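Local coordinates for protein extracellular endo-alpha-(1->5)-L-arabinanase 1 (Bacillus subtilis, PDB 1UV4) that cleaves internal alpha-1,5-arabinofuranosyl linkages of linear and sugar beet arabinan as a secreted, calcium-binding endo-arabinanase of glycoside hydrolase family 43, at residues T29-T32 with E33-G36; S53-T56 with T57-W61; L284-S288 with G289-Y293. One frame throughout, in Å; residues are numbered along the deposited sequence.

Interaction 1 (T29-T32 with E33-G36); sequences TGLT and EERG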
ATOM      1  N   THR A  29      -4.325  -7.431   3.504  1.00 12.87           N
ATOM      2  CA  THR A  29      -5.485  -7.945   2.796  1.00 13.06           C
ATOM      3  C   THR A  29      -6.110  -9.081   3.578  1.00 12.71           C
ATOM      4  O   THR A  29      -5.403  -9.942   4.088  1.00 12.81           O
ATOM      5  CB  THR A  29      -5.056  -8.400   1.425  1.00 14.15           C
ATOM      6  OG1 THR A  29      -4.606  -7.238   0.697  1.00 13.48           O
ATOM      7  CG2 THR A  29      -6.145  -9.050   0.602  1.00 13.60           C
ATOM      8  N   GLY A  30      -7.428  -9.072   3.673  1.00 12.30           N
ATOM      9  CA  GLY A  30      -8.114 -10.189   4.283  1.00 12.67           C
ATOM     10  C   GLY A  30      -7.808 -11.507   3.572  1.00 12.41           C
ATOM     11  O   GLY A  30      -7.522 -11.570   2.347  1.00 12.45           O
ATOM     12  N   LEU A  31      -7.839 -12.593   4.335  1.00 13.41           N
ATOM     13  CA  LEU A  31      -7.839 -13.927   3.744  1.00 13.35           C
ATOM     14  C   LEU A  31      -8.949 -14.065   2.741  1.00 13.17           C
ATOM     15  O   LEU A  31     -10.048 -13.538   2.951  1.00 12.23           O
ATOM     16  CB  LEU A  31      -7.912 -15.019   4.792  1.00 14.34           C
ATOM     17  CG  LEU A  31      -6.864 -15.021   5.904  1.00 14.63           C
ATOM     18  CD1 LEU A  31      -7.080 -16.180   6.819  1.00 18.21           C
ATOM     19  CD2 LEU A  31      -5.409 -15.002   5.340  1.00 17.27           C
ATOM     20  N   THR A  32      -8.672 -14.712   1.607  1.00 15.21           N
ATOM     21  CA  THR A  32      -9.646 -14.767   0.528  1.00 15.78           C
ATOM     22  C   THR A  32     -10.972 -15.401   0.952  1.00 16.19           C
ATOM     23  O   THR A  32     -12.044 -14.952   0.512  1.00 16.13           O
ATOM     24  CB  THR A  32      -9.084 -15.529  -0.690  1.00 15.17           C
ATOM     25  OG1 THR A  32      -8.018 -14.765  -1.262  1.00 16.83           O
ATOM     26  CG2 THR A  32     -10.133 -15.638  -1.823  1.00 15.11           C
ATOM     27  N   GLU A  33     -10.884 -16.387   1.837  1.00 15.50           N
ATOM     28  CA  GLU A  33     -12.053 -17.127   2.322  1.00 16.90           C
ATOM     29  C   GLU A  33     -12.751 -16.424   3.510  1.00 15.28           C
ATOM     30  O   GLU A  33     -13.657 -17.006   4.120  1.00 15.10           O
ATOM     31  CB  GLU A  33     -11.637 -18.558   2.718  1.00 17.97           C
ATOM     32  CG  GLU A  33     -11.022 -18.653   4.109  1.00 22.28           C
ATOM     33  CD  GLU A  33      -9.808 -19.575   4.228  1.00 28.26           C
ATOM     34  OE1 GLU A  33      -9.844 -20.719   3.719  1.00 34.11           O
ATOM     35  OE2 GLU A  33      -8.808 -19.137   4.849  1.00 32.88           O
ATOM     36  N   GLU A  34     -12.362 -15.185   3.818  1.00 14.46           N
ATOM     37  CA  GLU A  34     -12.976 -14.425   4.908  1.00 15.00           C
ATOM     38  C   GLU A  34     -13.332 -13.025   4.494  1.00 14.87           C
ATOM     39  O   GLU A  34     -12.843 -12.463   3.469  1.00 16.26           O
ATOM     40  CB  GLU A  34     -12.066 -14.369   6.144  1.00 15.08           C
ATOM     41  CG  GLU A  34     -11.820 -15.744   6.752  1.00 17.45           C
ATOM     42  CD  GLU A  34     -10.912 -15.783   7.985  1.00 22.11           C
ATOM     43  OE1 GLU A  34     -10.410 -14.745   8.459  1.00 24.07           O
ATOM     44  OE2 GLU A  34     -10.714 -16.913   8.488  1.00 25.11           O
ATOM     45  N   ARG A  35     -14.136 -12.425   5.356  1.00 14.50           N
ATOM     46  CA  ARG A  35     -14.533 -11.037   5.200  1.00 13.62           C
ATOM     47  C   ARG A  35     -13.540 -10.111   5.818  1.00 14.23           C
ATOM     48  O   ARG A  35     -12.973 -10.429   6.857  1.00 15.25           O
ATOM     49  CB  ARG A  35     -15.908 -10.795   5.861  1.00 15.01           C
ATOM     50  CG  ARG A  35     -17.035 -11.605   5.223  1.00 16.78           C
ATOM     51  CD  ARG A  35     -18.407 -11.234   5.791  1.00 19.36           C
ATOM     52  NE  ARG A  35     -19.488 -12.106   5.311  1.00 23.88           N
ATOM     53  CZ  ARG A  35     -20.010 -13.135   5.993  1.00 23.67           C
ATOM     54  NH1 ARG A  35     -19.632 -13.410   7.239  1.00 24.12           N
ATOM     55  NH2 ARG A  35     -20.967 -13.889   5.443  1.00 28.59           N
ATOM     56  N   GLY A  36     -13.358  -8.946   5.208  1.00 13.89           N
ATOM     57  CA  GLY A  36     -12.650  -7.859   5.840  1.00 14.22           C
ATOM     58  C   GLY A  36     -11.156  -7.791   5.641  1.00 12.99           C
ATOM     59  O   GLY A  36     -10.630  -8.206   4.592  1.00 13.59           O
TER
HETATM   60  O   HOH W   1      -8.582 -12.324   7.147  1.00 25.03           O

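Interaction 2 (S53-T56 with T57-W61); sequences SIFT and TPLSW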
ATOM      1  N   SER A  53     -10.565  -9.658  12.718  1.00 13.51           N
ATOM      2  CA  SER A  53     -10.459  -8.825  11.530  1.00 13.02           C
ATOM      3  C   SER A  53     -11.304  -7.575  11.667  1.00 13.36           C
ATOM      4  O   SER A  53     -12.223  -7.537  12.465  1.00 14.96           O
ATOM      5  CB  SER A  53     -10.932  -9.601  10.301  1.00 12.71           C
ATOM      6  OG  SER A  53     -10.059 -10.687  10.033  1.00 14.84           O
ATOM      7  N   ILE A  54     -10.983  -6.571  10.870  1.00 12.45           N
ATOM      8  CA  ILE A  54     -11.761  -5.365  10.682  1.00 12.67           C
ATOM      9  C   ILE A  54     -12.756  -5.665   9.561  1.00 12.18           C
ATOM     10  O   ILE A  54     -12.393  -6.307   8.611  1.00 13.89           O
ATOM     11  CB  ILE A  54     -10.835  -4.163  10.396  1.00 13.65           C
ATOM     12  CG1 ILE A  54      -9.966  -3.889  11.644  1.00 15.61           C
ATOM     13  CG2 ILE A  54     -11.676  -2.945  10.069  1.00 14.75           C
ATOM     14  CD1 ILE A  54      -8.844  -2.932  11.424  1.00 17.12           C
ATOM     15  N   PHE A  55     -14.007  -5.196   9.694  1.00 13.00           N
ATOM     16  CA  PHE A  55     -15.057  -5.445   8.711  1.00 12.81           C
ATOM     17  C   PHE A  55     -15.383  -6.950   8.648  1.00 12.73           C
ATOM     18  O   PHE A  55     -15.629  -7.488   7.575  1.00 12.69           O
ATOM     19  CB  PHE A  55     -14.758  -4.888   7.330  1.00 13.79           C
ATOM     20  CG  PHE A  55     -14.397  -3.405   7.312  1.00 13.79           C
ATOM     21  CD1 PHE A  55     -15.094  -2.480   8.065  1.00 14.80           C
ATOM     22  CD2 PHE A  55     -13.341  -2.952   6.542  1.00 13.78           C
ATOM     23  CE1 PHE A  55     -14.736  -1.144   8.049  1.00 14.93           C
ATOM     24  CE2 PHE A  55     -12.993  -1.627   6.550  1.00 13.34           C
ATOM     25  CZ  PHE A  55     -13.690  -0.723   7.281  1.00 14.85           C
ATOM     26  N   THR A  56     -15.479  -7.613   9.803  1.00 12.74           N
ATOM     27  CA  THR A  56     -16.090  -8.948   9.810  1.00 13.05           C
ATOM     28  C   THR A  56     -17.536  -8.850   9.304  1.00 12.52           C
ATOM     29  O   THR A  56     -18.068  -9.820   8.789  1.00 12.15           O
ATOM     30  CB  THR A  56     -16.058  -9.603  11.214  1.00 13.15           C
ATOM     31  OG1 THR A  56     -16.619  -8.741  12.214  1.00 16.33           O
ATOM     32  CG2 THR A  56     -14.620  -9.897  11.602  1.00 14.08           C
ATOM     33  N   THR A  57     -18.155  -7.664   9.402  1.00 11.87           N
ATOM     34  CA  THR A  57     -19.430  -7.350   8.772  1.00 10.71           C
ATOM     35  C   THR A  57     -19.172  -6.348   7.679  1.00 11.99           C
ATOM     36  O   THR A  57     -18.539  -5.325   7.940  1.00 12.62           O
ATOM     37  CB  THR A  57     -20.423  -6.773   9.776  1.00 10.08           C
ATOM     38  OG1 THR A  57     -20.636  -7.739  10.799  1.00  9.88           O
ATOM     39  CG2 THR A  57     -21.789  -6.513   9.135  1.00 11.20           C
ATOM     40  N   PRO A  58     -19.596  -6.588   6.445  1.00 11.36           N
ATOM     41  CA  PRO A  58     -19.350  -5.617   5.394  1.00 12.07           C
ATOM     42  C   PRO A  58     -20.176  -4.335   5.574  1.00 11.29           C
ATOM     43  O   PRO A  58     -21.177  -4.332   6.216  1.00 11.25           O
ATOM     44  CB  PRO A  58     -19.793  -6.373   4.108  1.00 12.69           C
ATOM     45  CG  PRO A  58     -20.669  -7.390   4.557  1.00 13.76           C
ATOM     46  CD  PRO A  58     -20.366  -7.748   5.973  1.00 11.33           C
ATOM     47  N   LEU A  59     -19.693  -3.262   4.960  1.00 10.82           N
ATOM     48  CA  LEU A  59     -20.392  -1.984   4.984  1.00 11.79           C
ATOM     49  C   LEU A  59     -21.391  -1.929   3.836  1.00 12.35           C
ATOM     50  O   LEU A  59     -21.066  -2.365   2.719  1.00 12.13           O
ATOM     51  CB  LEU A  59     -19.392  -0.839   4.886  1.00 12.93           C
ATOM     52  CG  LEU A  59     -18.419  -0.772   6.074  1.00 14.33           C
ATOM     53  CD1 LEU A  59     -17.451   0.382   5.876  1.00 13.85           C
ATOM     54  CD2 LEU A  59     -19.096  -0.741   7.385  1.00 16.38           C
ATOM     55  N   SER A  60     -22.606  -1.454   4.099  1.00 12.11           N
ATOM     56  CA  SER A  60     -23.687  -1.503   3.113  1.00 12.65           C
ATOM     57  C   SER A  60     -23.412  -0.689   1.856  1.00 12.40           C
ATOM     58  O   SER A  60     -23.850  -1.070   0.762  1.00 14.06           O
ATOM     59  CB  SER A  60     -25.020  -1.081   3.714  1.00 12.96           C
ATOM     60  OG  SER A  60     -24.999   0.267   4.103  1.00 15.78           O
ATOM     61  N   TRP A  61     -22.649   0.397   1.952  1.00 12.11           N
ATOM     62  CA  TRP A  61     -22.481   1.272   0.776  1.00 12.03           C
ATOM     63  C   TRP A  61     -21.584   0.686  -0.294  1.00 11.99           C
ATOM     64  O   TRP A  61     -21.617   1.096  -1.457  1.00 11.52           O
ATOM     65  CB  TRP A  61     -21.954   2.669   1.187  1.00 11.02           C
ATOM     66  CG  TRP A  61     -20.593   2.741   1.814  1.00 12.53           C
ATOM     67  CD1 TRP A  61     -20.340   2.883   3.177  1.00 12.52           C
ATOM     68  CD2 TRP A  61     -19.341   2.858   1.162  1.00 14.02           C
ATOM     69  NE1 TRP A  61     -18.990   3.002   3.375  1.00 13.72           N
ATOM     70  CE2 TRP A  61     -18.348   2.992   2.171  1.00 12.87           C
ATOM     71  CE3 TRP A  61     -18.931   2.807  -0.170  1.00 12.59           C
ATOM     72  CZ2 TRP A  61     -17.001   3.046   1.879  1.00 12.82           C
ATOM     73  CZ3 TRP A  61     -17.567   2.897  -0.457  1.00 13.35           C
ATOM     74  CH2 TRP A  61     -16.634   3.007   0.559  1.00 13.86           C
TER
HETATM   75  O   HOH W   2     -18.987  -7.056  12.834  1.00 30.92           O

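Interaction 3 (L284-S288 with G289-Y293); sequences LNWSS and GWPSY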
ATOM      1  N   LEU A 284      15.417   1.096   6.892  1.00 13.98           N
ATOM      2  CA  LEU A 284      15.595   1.871   5.663  1.00 15.59           C
ATOM      3  C   LEU A 284      16.518   3.027   5.967  1.00 15.58           C
ATOM      4  O   LEU A 284      16.334   3.742   6.973  1.00 16.90           O
ATOM      5  CB  LEU A 284      14.248   2.430   5.209  1.00 16.84           C
ATOM      6  CG  LEU A 284      13.915   2.681   3.754  1.00 20.44           C
ATOM      7  CD1 LEU A 284      14.299   1.536   2.862  1.00 18.80           C
ATOM      8  CD2 LEU A 284      12.423   2.992   3.697  1.00 20.06           C
ATOM      9  N   ASN A 285      17.547   3.168   5.133  1.00 15.75           N
ATOM     10  CA  ASN A 285      18.540   4.245   5.185  1.00 18.04           C
ATOM     11  C   ASN A 285      18.303   5.192   3.995  1.00 17.12           C
ATOM     12  O   ASN A 285      17.958   4.744   2.931  1.00 18.43           O
ATOM     13  CB  ASN A 285      19.932   3.563   5.118  1.00 18.40           C
ATOM     14  CG  ASN A 285      21.117   4.518   5.210  1.00 22.47           C
ATOM     15  OD1 ASN A 285      21.023   5.691   4.905  1.00 25.99           O
ATOM     16  ND2 ASN A 285      22.273   3.974   5.597  1.00 25.51           N
ATOM     17  N   TRP A 286      18.402   6.496   4.194  1.00 16.45           N
ATOM     18  CA  TRP A 286      18.290   7.464   3.092  1.00 16.59           C
ATOM     19  C   TRP A 286      19.544   8.250   2.865  1.00 17.17           C
ATOM     20  O   TRP A 286      19.532   9.203   2.073  1.00 17.59           O
ATOM     21  CB  TRP A 286      17.200   8.493   3.385  1.00 17.39           C
ATOM     22  CG  TRP A 286      15.888   7.890   3.671  1.00 16.82           C
ATOM     23  CD1 TRP A 286      15.377   7.568   4.898  1.00 17.24           C
ATOM     24  CD2 TRP A 286      14.895   7.528   2.713  1.00 16.84           C
ATOM     25  NE1 TRP A 286      14.131   7.017   4.752  1.00 14.97           N
ATOM     26  CE2 TRP A 286      13.808   6.989   3.420  1.00 14.85           C
ATOM     27  CE3 TRP A 286      14.815   7.603   1.315  1.00 16.68           C
ATOM     28  CZ2 TRP A 286      12.660   6.542   2.797  1.00 18.98           C
ATOM     29  CZ3 TRP A 286      13.676   7.151   0.704  1.00 18.53           C
ATOM     30  CH2 TRP A 286      12.617   6.625   1.430  1.00 20.10           C
ATOM     31  N   SER A 287      20.586   7.949   3.634  1.00 16.88           N
ATOM     32  CA  SER A 287      21.763   8.790   3.659  1.00 17.79           C
ATOM     33  C   SER A 287      22.433   8.962   2.287  1.00 17.70           C
ATOM     34  O   SER A 287      23.107   9.963   2.091  1.00 17.46           O
ATOM     35  CB  SER A 287      22.780   8.294   4.718  1.00 17.84           C
ATOM     36  OG  SER A 287      23.270   7.009   4.406  1.00 20.32           O
ATOM     37  N   SER A 288      22.225   8.031   1.349  1.00 17.58           N
ATOM     38  CA  SER A 288      22.828   8.143   0.002  1.00 17.63           C
ATOM     39  C   SER A 288      22.152   9.108  -1.045  1.00 17.63           C
ATOM     40  O   SER A 288      22.702   9.403  -2.117  1.00 17.70           O
ATOM     41  CB  SER A 288      22.863   6.754  -0.601  1.00 18.15           C
ATOM     42  OG  SER A 288      21.558   6.358  -0.986  1.00 20.15           O
ATOM     43  N   GLY A 289      20.980   9.613  -0.716  1.00 15.73           N
ATOM     44  CA  GLY A 289      20.195  10.418  -1.648  1.00 13.76           C
ATOM     45  C   GLY A 289      19.058   9.558  -2.144  1.00 11.35           C
ATOM     46  O   GLY A 289      18.129  10.032  -2.811  1.00 10.32           O
ATOM     47  N   TRP A 290      19.130   8.282  -1.805  1.00 10.02           N
ATOM     48  CA  TRP A 290      18.178   7.293  -2.268  1.00 10.95           C
ATOM     49  C   TRP A 290      17.907   6.291  -1.151  1.00 12.01           C
ATOM     50  O   TRP A 290      18.734   6.116  -0.274  1.00 13.10           O
ATOM     51  CB  TRP A 290      18.768   6.562  -3.475  1.00  9.93           C
ATOM     52  CG  TRP A 290      19.053   7.427  -4.624  1.00  9.53           C
ATOM     53  CD1 TRP A 290      20.250   7.995  -4.936  1.00  8.37           C
ATOM     54  CD2 TRP A 290      18.124   7.889  -5.630  1.00  8.77           C
ATOM     55  NE1 TRP A 290      20.151   8.762  -6.062  1.00  9.31           N
ATOM     56  CE2 TRP A 290      18.857   8.696  -6.530  1.00  8.13           C
ATOM     57  CE3 TRP A 290      16.759   7.641  -5.896  1.00  9.30           C
ATOM     58  CZ2 TRP A 290      18.289   9.285  -7.657  1.00  7.14           C
ATOM     59  CZ3 TRP A 290      16.192   8.231  -7.021  1.00  9.32           C
ATOM     60  CH2 TRP A 290      16.946   9.045  -7.876  1.00  9.03           C
ATOM     61  N   PRO A 291      16.776   5.602  -1.186  1.00 11.93           N
ATOM     62  CA  PRO A 291      16.507   4.573  -0.193  1.00 12.73           C
ATOM     63  C   PRO A 291      17.431   3.391  -0.369  1.00 13.52           C
ATOM     64  O   PRO A 291      17.769   3.001  -1.504  1.00 14.45           O
ATOM     65  CB  PRO A 291      15.067   4.118  -0.494  1.00 12.67           C
ATOM     66  CG  PRO A 291      14.861   4.494  -1.937  1.00 14.34           C
ATOM     67  CD  PRO A 291      15.683   5.695  -2.174  1.00 12.18           C
ATOM     68  N   SER A 292      17.796   2.794   0.765  1.00 12.75           N
ATOM     69  CA  SER A 292      18.632   1.600   0.799  1.00 12.83           C
ATOM     70  C   SER A 292      18.301   0.746   1.995  1.00 11.75           C
ATOM     71  O   SER A 292      17.977   1.268   3.059  1.00 12.90           O
ATOM     72  CB  SER A 292      20.096   2.013   0.906  1.00 13.83           C
ATOM     73  OG  SER A 292      20.913   0.879   0.927  1.00 16.50           O
ATOM     74  N   TYR A 293      18.444  -0.562   1.847  1.00 12.17           N
ATOM     75  CA  TYR A 293      18.548  -1.445   2.987  1.00 12.43           C
ATOM     76  C   TYR A 293      19.909  -1.233   3.665  1.00 12.63           C
ATOM     77  O   TYR A 293      20.785  -0.454   3.229  1.00 14.66           O
ATOM     78  CB  TYR A 293      18.400  -2.903   2.561  1.00 12.86           C
ATOM     79  CG  TYR A 293      17.028  -3.327   2.081  1.00 13.65           C
ATOM     80  CD1 TYR A 293      15.857  -2.884   2.691  1.00 16.60           C
ATOM     81  CD2 TYR A 293      16.890  -4.210   1.028  1.00 14.64           C
ATOM     82  CE1 TYR A 293      14.601  -3.311   2.234  1.00 13.28           C
ATOM     83  CE2 TYR A 293      15.668  -4.638   0.575  1.00 15.34           C
ATOM     84  CZ  TYR A 293      14.507  -4.199   1.183  1.00 15.70           C
ATOM     85  OH  TYR A 293      13.272  -4.660   0.696  1.00 14.83           O
ATOM     86  OXT TYR A 293      20.117  -1.847   4.719  1.00 14.80           O
TER
HETATM   87  O   HOH W   3      20.709   5.367   1.649  1.00 29.27           O

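Interaction 1 (T29-T32 with E33-G36)
E34 N donates to L31 O at 3.0 Å, with an N-H...O angle of 156°. A second backbone contact lies nearer the base of the loop: G30 CA approaches G36 O at 3.2 Å, a CA-H...O contact. One water adds a third link. It accepts from L31 N at 2.9 Å and gives a weak bond to E34 OE1 at 3.3 Å.

The bond from E34 to L31 closes a type I beta turn with T32 and E33 at its corners. The turn lies in the loop that joins antiparallel strands 23-29 and 37-42 in one blade of the propeller. G36 has a positive phi of 89°, a backbone shape that suits glycine, just before the second strand begins.

The side-chain contacts are few. L31 lies alongside E33 and alongside E34, pointing the same way as each. L31 CD1 is the shared point: E33 OE2 and E34 OE1 each approach this methyl to 4.0 Å. E33 reaches it through a bend at chi2 (-139°), whereas E34 runs extended beyond CG. The carboxylates here meet a methyl group in van der Waals contact.

Outside the turn, T32 O accepts from Q71 NE2, and the T32 side chain touches N72 and F94. L31 packs on L11. At the start of the segment, T29 OG1 is hydrogen-bonded to A75 N and to OD2 of D14, the inferred proton acceptor.

Interaction 2 (S53-T56 with T57-W61)
F55 and L59 both place CG beside their own backbone N, with chi1 values of -53° and -63°. F55 also has a positive phi of 65°, which turns the chain out of the strand direction. These settings bring the F55 ring and the L59 side chain together at an oblique crossing. F55 CE1 meets L59 CD1 at 3.8 Å. F55 CZ is a little farther from the same methyl, at 4.2 Å. Within 53-56, I54 CG2 sits over the centre of one face of the F55 ring, 3.7 Å above its plane.

The backbone adds one long CA-H...O contact: F55 CA approaches T57 O at 3.6 Å. The polar link is indirect. One water lies 3.0 Å from T56 OG1 and 2.7 Å from T57 OG1, hydrogen-bonded to both. It joins the two neighbouring threonine hydroxyls on the exposed side of the bend. P58 CD lies 4.2 Å from T56 O.

The bend is where strand 49-54, an edge strand of its propeller blade, gives way to the long loop that leads to strand 74-81 of the next blade. F55 rests on L37 of strand 37-42. Its ring meets Y89 and makes an edge-to-face pair with W62. L59 packs on Y89 of strand 84-91 and on D116 of strand 115-123. The apolar pair therefore sits at the junction of two adjacent blades.

Interaction 3 (L284-S288 with G289-Y293)
A hairpin-like turn at the C terminus, held by a single antiparallel bridge, contains this contact, with N285 and S292 as its hydrogen-bonded pair. N285 N donates to S292 O at 2.8 Å. S292 N returns a bond to N285 O at 2.9 Å. A type I turn from W286 to G289 closes the loop through G289 N and W286 O at 3.2 Å. G289, the last residue of the turn, has a positive phi of 105°, which suits glycine.

S288 places OG between its backbone N and carbonyl carbon (chi1 74°). There the hydroxyl accepts from W290 N at 3.2 Å. A water also spans the turn, accepting from S288 N and lying within bonding distance of W290 O, one of several acceptors it could serve. N285 OD1 takes two donors, S287 N at 2.6 Å and S287 OG at 2.7 Å. The bond from S287 N makes an Asx turn and holds the amide group in place.

The hairpin follows strand 276-283 of the last propeller blade and extends over the neighbouring blade formed around strands 184-192, 195-203 and 212-220. W286 and P291 make the closer apolar contact, with W286 CZ3 at 3.5 Å from P291 CB. The indole and the proline ring cross at a slant. L284 CG lies 4.0 Å above one indole face, offset toward the rim. W286 NE1 donates to G261 O, while its ring meets Y197. P291 packs on Y197, M199 and Y217, and G289 O accepts from Y197 OH and R219 NH1.

From the N terminus, interaction 1 comes first and closes the turn between strands 23-29 and 37-42. Interaction 2 follows in the same blade, where strand 49-54 ends and the chain leaves for the next blade. The two are in series but touch: R35 CD lies 3.3 Å from T56 O, and G36 CA packs against F55 CB. Interaction 3 closes the final hairpin at the C terminus, on the opposite side of the chain's centre. Its centre is about 34 Å from that of interaction 1 and 38 Å from that of interaction 2. None nests in or crosses another. Interactions 2 and 3 each join adjacent blades.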